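Local coordinates for esterase YbfF (Escherichia coli, PDB 3BF7), which probably hydrolyses ester and thioester bonds, using an alpha/beta hydrolase core with a helical cap, at residues S56-V61 with R172-V177; A83-H88 with D104-L109; L98-P103 with K190-D195; F128-A133 with A147-H152. The protein carries 1 engineered substitution. All coordinates share one frame; numbering follows the deposited sequence.

Contact 1 (S56-V61 with R172-V177); sequences SPREPV and RFNVPV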
# COMPACT_ATOMS: atom_id res chain seq x y z
N SER A 56 -12.28 2.62 -6.76
CA SER A 56 -12.61 1.21 -6.69
C SER A 56 -13.97 1.09 -5.99
O SER A 56 -14.43 2.03 -5.34
CB SER A 56 -11.55 0.42 -5.92
OG SER A 56 -10.61 -0.13 -6.82
N PRO A 57 -14.63 -0.07 -6.12
CA PRO A 57 -15.93 -0.26 -5.48
C PRO A 57 -15.88 -0.16 -3.96
O PRO A 57 -14.82 -0.34 -3.34
CB PRO A 57 -16.34 -1.66 -5.94
CG PRO A 57 -15.65 -1.80 -7.27
CD PRO A 57 -14.28 -1.23 -6.97
N ARG A 58 -17.04 0.12 -3.37
CA ARG A 58 -17.18 0.21 -1.91
C ARG A 58 -17.78 -1.09 -1.43
O ARG A 58 -18.63 -1.70 -2.09
CB ARG A 58 -18.13 1.34 -1.51
CG ARG A 58 -17.53 2.74 -1.46
CD ARG A 58 -17.41 3.34 -2.84
NE ARG A 58 -16.03 3.36 -3.31
CZ ARG A 58 -15.11 4.22 -2.89
NH1 ARG A 58 -15.42 5.14 -1.98
NH2 ARG A 58 -13.88 4.17 -3.38
N GLU A 59 -17.36 -1.50 -0.24
CA GLU A 59 -17.82 -2.74 0.38
C GLU A 59 -17.65 -2.59 1.89
O GLU A 59 -16.63 -2.10 2.34
CB GLU A 59 -16.97 -3.87 -0.15
CG GLU A 59 -17.33 -4.26 -1.56
CD GLU A 59 -18.75 -4.74 -1.70
OE1 GLU A 59 -19.22 -5.54 -0.87
OE2 GLU A 59 -19.40 -4.34 -2.66
N PRO A 60 -18.65 -2.98 2.68
CA PRO A 60 -18.53 -2.85 4.14
C PRO A 60 -17.46 -3.73 4.77
O PRO A 60 -17.03 -3.47 5.90
CB PRO A 60 -19.93 -3.18 4.65
CG PRO A 60 -20.81 -2.80 3.53
CD PRO A 60 -20.04 -3.29 2.32
N VAL A 61 -17.06 -4.79 4.07
CA VAL A 61 -16.04 -5.70 4.58
C VAL A 61 -14.64 -5.22 4.21
O VAL A 61 -14.35 -4.91 3.05
CB VAL A 61 -16.24 -7.12 4.01
CG1 VAL A 61 -15.10 -8.03 4.46
CG2 VAL A 61 -17.57 -7.69 4.48
N ARG A 172 -12.49 10.50 -1.72
CA ARG A 172 -12.54 9.34 -2.60
C ARG A 172 -12.66 8.05 -1.79
O ARG A 172 -13.29 7.09 -2.23
CB ARG A 172 -11.30 9.29 -3.50
CG ARG A 172 -11.36 10.24 -4.70
CD ARG A 172 -12.35 9.72 -5.73
NE ARG A 172 -12.75 10.71 -6.74
CZ ARG A 172 -12.12 10.92 -7.89
NH1 ARG A 172 -11.03 10.23 -8.21
NH2 ARG A 172 -12.60 11.81 -8.75
N PHE A 173 -12.05 8.02 -0.61
CA PHE A 173 -12.13 6.83 0.22
C PHE A 173 -13.42 6.79 1.04
O PHE A 173 -14.04 7.82 1.30
CB PHE A 173 -10.87 6.67 1.11
CG PHE A 173 -10.37 7.95 1.72
CD1 PHE A 173 -11.13 8.64 2.67
CD2 PHE A 173 -9.12 8.46 1.38
CE1 PHE A 173 -10.64 9.80 3.26
CE2 PHE A 173 -8.63 9.61 1.97
CZ PHE A 173 -9.39 10.29 2.91
N ASN A 174 -13.81 5.57 1.42
CA ASN A 174 -15.04 5.31 2.17
C ASN A 174 -14.81 5.47 3.66
O ASN A 174 -14.54 4.50 4.37
CB ASN A 174 -15.49 3.88 1.85
CG ASN A 174 -16.90 3.58 2.30
OD1 ASN A 174 -17.51 4.36 3.03
ND2 ASN A 174 -17.42 2.45 1.86
N VAL A 175 -14.94 6.70 4.15
CA VAL A 175 -14.67 7.00 5.55
C VAL A 175 -15.39 6.16 6.60
O VAL A 175 -14.75 5.62 7.50
CB VAL A 175 -14.88 8.50 5.84
CG1 VAL A 175 -14.48 8.82 7.28
CG2 VAL A 175 -14.06 9.34 4.87
N PRO A 176 -16.72 6.02 6.51
CA PRO A 176 -17.42 5.22 7.52
C PRO A 176 -16.93 3.78 7.62
O PRO A 176 -16.84 3.22 8.72
CB PRO A 176 -18.88 5.30 7.07
CG PRO A 176 -18.96 6.63 6.41
CD PRO A 176 -17.69 6.67 5.60
N VAL A 177 -16.62 3.17 6.48
CA VAL A 177 -16.14 1.80 6.47
C VAL A 177 -14.71 1.69 6.99
O VAL A 177 -14.39 0.76 7.73
CB VAL A 177 -16.25 1.18 5.06
CG1 VAL A 177 -15.58 -0.18 5.02
CG2 VAL A 177 -17.72 1.03 4.68
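The aliphatic start of Arg58 runs alongside the amide end of Asn174, the two side chains heading opposite ways. CB of Arg58 lies 3.6 Å from ND2 of Asn174. CG of Arg58 comes closer to that ND2, at 3.3 Å. The chain then bends at both chi2 (79°) and chi3, which turns the guanidinium back over its own loop. NE of Arg58 donates to Ser56 O at 2.9 Å. NH2 donates to the same oxygen, a side-on grip lying in the guanidinium plane. NH1 points across the contact and donates to Arg172 O at 2.9 Å, with a bent N-H...O angle of 145°. NH2 adds a weak bond to this second carbonyl. Two backbone oxygens therefore fix the rotation of the guanidinium, nearly parallel to the Asn174 amide, 11° between the planes. Farther on, Val177 CG1 rests 3.5 Å from Glu59 O, and its CG2 lies 4.0 Å from Pro60 CA. Asn174 occupies the N-cap position, just before helix 175-180, and its backbone bonds to Asn52. At the surface, the contact joins this helix start to the loop between strand 45-48 and helix 64-78, while Phe173 packs on Ile131 of helix 125-136.

Contact 2 (A83-H88 with D104-L109); sequences ATFIGH and DRIDKL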
# COMPACT_ATOMS: atom_id res chain seq x y z
N ALA A 83 2.27 -12.39 -11.09
CA ALA A 83 2.84 -11.06 -11.07
C ALA A 83 3.67 -10.81 -9.82
O ALA A 83 3.54 -11.52 -8.82
CB ALA A 83 1.73 -10.02 -11.15
N THR A 84 4.54 -9.82 -9.91
CA THR A 84 5.35 -9.41 -8.78
C THR A 84 4.48 -8.34 -8.12
O THR A 84 3.86 -7.53 -8.81
CB THR A 84 6.69 -8.81 -9.25
OG1 THR A 84 7.56 -9.88 -9.62
CG2 THR A 84 7.34 -7.97 -8.16
N PHE A 85 4.42 -8.36 -6.79
CA PHE A 85 3.60 -7.41 -6.05
C PHE A 85 4.43 -6.52 -5.14
O PHE A 85 5.31 -7.00 -4.42
CB PHE A 85 2.57 -8.16 -5.21
CG PHE A 85 1.44 -8.74 -6.00
CD1 PHE A 85 0.23 -8.05 -6.12
CD2 PHE A 85 1.56 -9.97 -6.63
CE1 PHE A 85 -0.83 -8.58 -6.85
CE2 PHE A 85 0.51 -10.51 -7.36
CZ PHE A 85 -0.69 -9.81 -7.47
N ILE A 86 4.12 -5.23 -5.17
CA ILE A 86 4.79 -4.24 -4.33
C ILE A 86 3.69 -3.49 -3.59
O ILE A 86 2.84 -2.85 -4.22
CB ILE A 86 5.61 -3.24 -5.17
CG1 ILE A 86 6.68 -3.98 -5.97
CG2 ILE A 86 6.24 -2.19 -4.27
CD1 ILE A 86 7.52 -3.09 -6.88
N GLY A 87 3.68 -3.57 -2.27
CA GLY A 87 2.65 -2.89 -1.51
C GLY A 87 3.18 -2.08 -0.35
O GLY A 87 4.13 -2.48 0.33
N HIS A 88 2.56 -0.93 -0.13
CA HIS A 88 2.93 -0.05 0.97
C HIS A 88 1.91 -0.17 2.11
O HIS A 88 0.70 -0.05 1.89
CB HIS A 88 2.96 1.41 0.52
CG HIS A 88 3.19 2.37 1.65
ND1 HIS A 88 2.29 3.36 1.98
CD2 HIS A 88 4.22 2.48 2.52
CE1 HIS A 88 2.75 4.03 3.02
NE2 HIS A 88 3.92 3.52 3.37
N ASP A 104 0.64 -19.22 -6.00
CA ASP A 104 1.04 -19.44 -7.39
C ASP A 104 0.83 -18.22 -8.29
O ASP A 104 1.30 -18.20 -9.43
CB ASP A 104 0.30 -20.65 -7.97
CG ASP A 104 0.62 -21.94 -7.24
OD1 ASP A 104 1.81 -22.15 -6.91
OD2 ASP A 104 -0.30 -22.74 -7.01
N ARG A 105 0.12 -17.22 -7.79
CA ARG A 105 -0.14 -16.02 -8.58
C ARG A 105 0.90 -14.93 -8.30
O ARG A 105 0.85 -13.85 -8.91
CB ARG A 105 -1.54 -15.48 -8.29
CG ARG A 105 -2.67 -16.50 -8.48
CD ARG A 105 -2.68 -17.09 -9.89
NE ARG A 105 -3.09 -16.14 -10.92
CZ ARG A 105 -4.34 -15.78 -11.16
NH1 ARG A 105 -5.34 -16.29 -10.44
NH2 ARG A 105 -4.61 -14.91 -12.13
N ILE A 106 1.84 -15.21 -7.40
CA ILE A 106 2.88 -14.24 -7.04
C ILE A 106 4.28 -14.70 -7.44
O ILE A 106 4.64 -15.86 -7.27
CB ILE A 106 2.91 -14.00 -5.51
CG1 ILE A 106 1.52 -13.62 -5.01
CG2 ILE A 106 3.91 -12.90 -5.18
CD1 ILE A 106 1.43 -13.54 -3.50
N ASP A 107 5.05 -13.77 -7.99
CA ASP A 107 6.43 -14.04 -8.38
C ASP A 107 7.26 -13.51 -7.22
O ASP A 107 7.57 -14.24 -6.28
CB ASP A 107 6.78 -13.30 -9.67
CG ASP A 107 8.14 -13.69 -10.21
OD1 ASP A 107 8.87 -14.43 -9.52
OD2 ASP A 107 8.49 -13.25 -11.33
N LYS A 108 7.62 -12.23 -7.28
CA LYS A 108 8.38 -11.61 -6.21
C LYS A 108 7.47 -10.73 -5.36
O LYS A 108 6.35 -10.40 -5.78
CB LYS A 108 9.56 -10.82 -6.78
CG LYS A 108 10.58 -11.73 -7.44
CD LYS A 108 11.91 -11.02 -7.68
CE LYS A 108 12.95 -12.00 -8.20
NZ LYS A 108 14.29 -11.38 -8.29
N LEU A 109 7.94 -10.36 -4.17
CA LEU A 109 7.14 -9.57 -3.24
C LEU A 109 7.95 -8.51 -2.51
O LEU A 109 9.02 -8.79 -1.98
CB LEU A 109 6.49 -10.52 -2.21
CG LEU A 109 5.58 -9.95 -1.12
CD1 LEU A 109 4.73 -11.08 -0.56
CD2 LEU A 109 6.39 -9.30 -0.01
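Ala83 and Phe85 hold the chain of 104-109 by backbone bonds of a parallel pair. Ala83 N donates to Arg105 O at 3.0 Å, and Asp107 N donates to Ala83 O at 2.8 Å. Phe85 N then donates to Lys108 O at 3.0 Å. Ala83 pairs with Ile106 but Phe85 with Leu109, so the register slips by one residue: a beta bulge, with a corner at Asp107. A CA-H...O contact adds to these bonds, Leu109 CA to Phe85 O at 3.4 Å.

The two strands belong to the beta-alpha-beta unit of strand 83-88, helix 90-101 and strand 106-112, in the central sheet of the alpha/beta hydrolase fold. Strand 83-88 leads into the probable nucleophile elbow (GxSxG pattern of Gly87, Ser89 and Gly91).

Polar side-chain contacts gather at the bulge. Chi1 of Thr84 (-78°) sets OG1 opposite the carbonyl carbon, beside the backbone N; there it takes a weak bond from Lys108 N at 3.3 Å and touches Asp107 CB. The charged ends have partners elsewhere: Asp107 OD2 is hydrogen-bonded to Ser17 OG, and Lys108 NZ forms a salt bridge with Asp254.

Apolar packing is carried by Phe85, which crosses Ile106 at about a right angle. CD2 of Phe85 lies 4.0 Å from both CG1 and CG2 of Ile106. The ring edge also meets Arg105 O, 3.7 Å from CE2. Leu98 of helix 90-101 packs on both side chains.

Contact 3 (L98-P103 with K190-D195); sequences LTALAP and KIPAWD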
# COMPACT_ATOMS: atom_id res chain seq x y z
N LEU A 98 -1.87 -12.32 0.26
CA LEU A 98 -2.03 -13.03 -1.00
C LEU A 98 -1.15 -14.27 -1.05
O LEU A 98 -1.52 -15.26 -1.70
CB LEU A 98 -1.70 -12.11 -2.18
CG LEU A 98 -1.84 -12.73 -3.58
CD1 LEU A 98 -3.27 -13.18 -3.82
CD2 LEU A 98 -1.42 -11.71 -4.62
N THR A 99 -0.01 -14.25 -0.38
CA THR A 99 0.86 -15.43 -0.39
C THR A 99 0.18 -16.64 0.24
O THR A 99 0.48 -17.78 -0.11
CB THR A 99 2.21 -15.20 0.35
OG1 THR A 99 1.98 -15.04 1.76
CG2 THR A 99 2.92 -13.98 -0.20
N ALA A 100 -0.74 -16.39 1.17
CA ALA A 100 -1.45 -17.47 1.84
C ALA A 100 -2.66 -17.92 1.03
O ALA A 100 -3.02 -19.10 1.04
CB ALA A 100 -1.89 -17.03 3.23
N LEU A 101 -3.28 -16.99 0.32
CA LEU A 101 -4.47 -17.29 -0.46
C LEU A 101 -4.20 -17.91 -1.83
O LEU A 101 -4.83 -18.90 -2.20
CB LEU A 101 -5.31 -16.02 -0.64
CG LEU A 101 -6.68 -16.22 -1.30
CD1 LEU A 101 -7.55 -17.10 -0.42
CD2 LEU A 101 -7.34 -14.87 -1.52
N ALA A 102 -3.27 -17.33 -2.58
CA ALA A 102 -2.95 -17.83 -3.92
C ALA A 102 -1.47 -17.61 -4.24
O ALA A 102 -1.12 -16.80 -5.10
CB ALA A 102 -3.82 -17.12 -4.95
N PRO A 103 -0.59 -18.36 -3.56
CA PRO A 103 0.86 -18.23 -3.79
C PRO A 103 1.33 -18.39 -5.23
O PRO A 103 2.30 -17.75 -5.64
CB PRO A 103 1.45 -19.29 -2.86
CG PRO A 103 0.36 -20.33 -2.79
CD PRO A 103 -0.88 -19.48 -2.65
N LYS A 190 -2.54 -14.05 11.10
CA LYS A 190 -1.30 -14.77 10.84
C LYS A 190 -1.43 -15.74 9.67
O LYS A 190 -2.46 -16.40 9.51
CB LYS A 190 -0.84 -15.53 12.09
CG LYS A 190 -0.25 -14.63 13.17
CD LYS A 190 0.30 -15.46 14.32
CE LYS A 190 1.03 -14.59 15.34
NZ LYS A 190 0.14 -13.58 15.95
N ILE A 191 -0.39 -15.81 8.86
CA ILE A 191 -0.38 -16.67 7.69
C ILE A 191 0.72 -17.72 7.75
O ILE A 191 1.66 -17.59 8.53
CB ILE A 191 -0.17 -15.84 6.39
CG1 ILE A 191 1.20 -15.15 6.43
CG2 ILE A 191 -1.28 -14.81 6.25
CD1 ILE A 191 1.55 -14.42 5.14
N PRO A 192 0.60 -18.77 6.93
CA PRO A 192 1.62 -19.82 6.91
C PRO A 192 2.89 -19.23 6.30
O PRO A 192 2.84 -18.23 5.59
CB PRO A 192 1.01 -20.89 6.02
CG PRO A 192 -0.46 -20.68 6.18
CD PRO A 192 -0.58 -19.18 6.15
N ALA A 193 4.03 -19.87 6.57
CA ALA A 193 5.29 -19.39 6.03
C ALA A 193 5.30 -19.43 4.51
O ALA A 193 4.79 -20.37 3.89
CB ALA A 193 6.43 -20.23 6.58
N TRP A 194 5.87 -18.38 3.91
CA TRP A 194 6.02 -18.30 2.46
C TRP A 194 7.52 -18.51 2.25
O TRP A 194 8.33 -17.61 2.54
CB TRP A 194 5.58 -16.93 1.95
CG TRP A 194 5.47 -16.84 0.45
CD1 TRP A 194 4.68 -17.60 -0.37
CD2 TRP A 194 6.14 -15.91 -0.40
NE1 TRP A 194 4.81 -17.19 -1.67
CE2 TRP A 194 5.70 -16.15 -1.72
CE3 TRP A 194 7.07 -14.88 -0.18
CZ2 TRP A 194 6.16 -15.41 -2.82
CZ3 TRP A 194 7.52 -14.14 -1.27
CH2 TRP A 194 7.06 -14.41 -2.57
N ASP A 195 7.89 -19.69 1.78
CA ASP A 195 9.30 -20.05 1.59
C ASP A 195 9.93 -19.54 0.31
O ASP A 195 10.41 -20.31 -0.52
CB ASP A 195 9.47 -21.57 1.69
CG ASP A 195 9.17 -22.09 3.08
OD1 ASP A 195 9.75 -21.57 4.05
OD2 ASP A 195 8.37 -23.04 3.21
O HOH W 1 1.66 -17.56 3.23
O HOH W 2 4.66 -18.17 -4.40
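Thr99 lies over one face of the Trp194 indole. Its CB sits 3.7 Å from the centroid of the five-membered ring, 18° off the normal, a CH-pi contact. CG2 of Thr99 continues over the middle of the ring system, so the threonine covers the indole with two carbons. The hydroxyl takes the place between the backbone N and the carbonyl carbon (chi1 68°), which carries it toward CB of Trp194 and the Ile191 side chain. OG1 hydrogen-bonds Met96 O of the preceding helical turn. It also accepts from a water that donates to Pro192 O, at 2.9 Å from OG1 and 2.7 Å from the carbonyl oxygen. The methyl CD1 of Ile191 touches the same OG1 at 3.5 Å.

Next comes Ala100. Its CB meets CB of Ile191 at 3.8 Å and CD of Pro192 at 3.9 Å, a small apolar patch nearer the surface.

The helix has ended by Pro103. CB of Pro103 approaches the edge of the indole, 4.1 Å from NE1 of Trp194. NE1 donates to a second water, which donates in turn to Pro103 O. No direct hydrogen bond crosses the contact, so the two waters supply its polar links.

Trp194 also packs on Leu109 of strand 106-112 and on Phe221. The loop entering strand 198-201 thus closes over the end of helix 90-101. This helix is the connection of a beta-alpha-beta crossover in the alpha/beta hydrolase fold, and it follows the probable nucleophile elbow.

Contact 4 (F128-A133 with A147-H152); sequences FAAINA and AIMRQH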
# COMPACT_ATOMS: atom_id res chain seq x y z
N PHE A 128 -8.68 10.97 11.12
CA PHE A 128 -10.12 10.80 10.94
C PHE A 128 -10.85 12.08 11.36
O PHE A 128 -11.81 12.49 10.72
CB PHE A 128 -10.64 9.62 11.78
CG PHE A 128 -10.57 8.29 11.08
CD1 PHE A 128 -11.44 7.99 10.02
CD2 PHE A 128 -9.68 7.31 11.50
CE1 PHE A 128 -11.40 6.74 9.40
CE2 PHE A 128 -9.64 6.06 10.89
CZ PHE A 128 -10.50 5.77 9.84
N ALA A 129 -10.39 12.71 12.44
CA ALA A 129 -11.00 13.94 12.92
C ALA A 129 -10.87 15.05 11.88
O ALA A 129 -11.80 15.82 11.65
CB ALA A 129 -10.36 14.37 14.24
N ALA A 130 -9.70 15.13 11.26
CA ALA A 130 -9.44 16.14 10.23
C ALA A 130 -10.32 15.90 9.01
O ALA A 130 -10.89 16.83 8.45
CB ALA A 130 -7.97 16.10 9.83
N ILE A 131 -10.42 14.63 8.61
CA ILE A 131 -11.25 14.25 7.47
C ILE A 131 -12.71 14.62 7.72
O ILE A 131 -13.37 15.20 6.86
CB ILE A 131 -11.12 12.73 7.21
CG1 ILE A 131 -9.74 12.43 6.63
CG2 ILE A 131 -12.23 12.24 6.28
CD1 ILE A 131 -9.40 10.96 6.56
N ASN A 132 -13.20 14.31 8.91
CA ASN A 132 -14.58 14.61 9.26
C ASN A 132 -14.83 16.11 9.36
O ASN A 132 -15.90 16.59 8.98
CB ASN A 132 -14.96 13.92 10.57
CG ASN A 132 -16.41 14.16 10.96
OD1 ASN A 132 -16.74 15.17 11.58
ND2 ASN A 132 -17.28 13.24 10.57
N ALA A 133 -13.84 16.85 9.86
CA ALA A 133 -13.98 18.30 9.98
C ALA A 133 -14.13 18.92 8.60
O ALA A 133 -14.91 19.85 8.41
CB ALA A 133 -12.77 18.88 10.70
N ALA A 147 -6.60 24.11 4.91
CA ALA A 147 -6.67 25.06 6.02
C ALA A 147 -7.32 24.43 7.24
O ALA A 147 -6.88 24.65 8.37
CB ALA A 147 -7.45 26.30 5.59
N ILE A 148 -8.36 23.64 7.02
CA ILE A 148 -9.06 22.98 8.11
C ILE A 148 -8.22 21.85 8.70
O ILE A 148 -8.12 21.71 9.91
CB ILE A 148 -10.40 22.40 7.62
CG1 ILE A 148 -11.33 23.54 7.19
CG2 ILE A 148 -11.05 21.56 8.72
CD1 ILE A 148 -12.63 23.07 6.61
N MET A 149 -7.61 21.06 7.83
CA MET A 149 -6.80 19.94 8.27
C MET A 149 -5.59 20.35 9.09
O MET A 149 -5.16 19.62 9.98
CB MET A 149 -6.38 19.10 7.07
CG MET A 149 -7.58 18.55 6.32
SD MET A 149 -7.14 17.49 4.95
CE MET A 149 -6.93 15.92 5.80
N ARG A 150 -5.04 21.52 8.80
CA ARG A 150 -3.87 22.00 9.53
C ARG A 150 -4.24 22.32 10.98
O ARG A 150 -3.36 22.52 11.81
CB ARG A 150 -3.28 23.24 8.86
CG ARG A 150 -2.74 22.99 7.47
CD ARG A 150 -1.81 24.11 7.01
NE ARG A 150 -1.33 23.88 5.66
CZ ARG A 150 -1.99 24.24 4.56
NH1 ARG A 150 -3.15 24.86 4.65
NH2 ARG A 150 -1.48 23.96 3.36
N GLN A 151 -5.53 22.37 11.27
CA GLN A 151 -6.01 22.65 12.62
C GLN A 151 -6.01 21.37 13.44
O GLN A 151 -6.20 21.40 14.66
CB GLN A 151 -7.42 23.24 12.57
CG GLN A 151 -7.54 24.46 11.67
CD GLN A 151 -8.95 25.02 11.61
OE1 GLN A 151 -9.23 25.96 10.87
NE2 GLN A 151 -9.86 24.43 12.39
N HIS A 152 -5.81 20.24 12.76
CA HIS A 152 -5.79 18.93 13.40
C HIS A 152 -4.45 18.22 13.27
O HIS A 152 -4.05 17.47 14.16
CB HIS A 152 -6.85 18.01 12.78
CG HIS A 152 -8.26 18.41 13.08
ND1 HIS A 152 -8.90 19.44 12.43
CD2 HIS A 152 -9.15 17.91 13.97
CE1 HIS A 152 -10.13 19.55 12.90
NE2 HIS A 152 -10.30 18.64 13.84
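Two successive helices, 125-136 and 142-149, pack together here through alanines on one side and Ile148, Met149 and His152 on the other. They belong to the insertion between strands 106-112 and 198-201, which is consistent with the helical cap of this esterase. His152 follows the second helix and lays its imidazole against the first. CA of Ala130 stands 4.0 Å from the ring centroid, 18° off the normal, a CH-pi contact over the face. The carbonyl oxygen of Ala129 lies over this same face, nearer the rim. Two methyl groups meet the ring as well: CB of Ala129 reaches CD2 of His152 at 3.8 Å, and CB of Ala133 approaches CE1 obliquely at 3.5 Å.

The imidazole is turned back toward its own helix, with CG anti to the carbonyl carbon (chi1 -69°). ND1 thereby comes to Ile148 O, which lies in the ring plane, and makes a weak bond of 3.5 Å. Ile148 O also accepts the backbone N-H of Gln151.

CG2 of Ile148 touches CB of Ala133 at 3.7 Å. CB of Ala130 rests on CB of His152, also at 3.7 Å. Met149 bends at chi3 (84°), and its terminal CE lies 4.2 Å from CB of Ala130. Met149 also packs on Ile159 and Leu162 of helix 156-163, which places a third helix against the pair. Small alanines on one helix meet larger side chains from the next helix and just after it, a packed pair of consecutive helices as in the helical caps of alpha/beta hydrolases.

In the fold
The contacts divide between core and probable cap. Contact 2 joins the two strands of one beta-alpha-beta unit, and contact 3 uses the end of its helix, 90-101. Their centres are 11 Å apart, and they touch where Thr99 packs on Leu109. Contact 4 lies in the probable cap, on the opposite side of the chain's centre, with its centre about 35 Å from that of contact 2. Contact 1 stands where a core loop meets the cap, and its Val175 packs on Ile131 of contact 4. Along the chain, contacts 2 and 4 are nested inside the loop closed by contact 1, while contact 3 crosses it. The cap insertion is thereby tied to the core beyond its two connecting ends, consistent with a substrate crevice formed by domain arrangement.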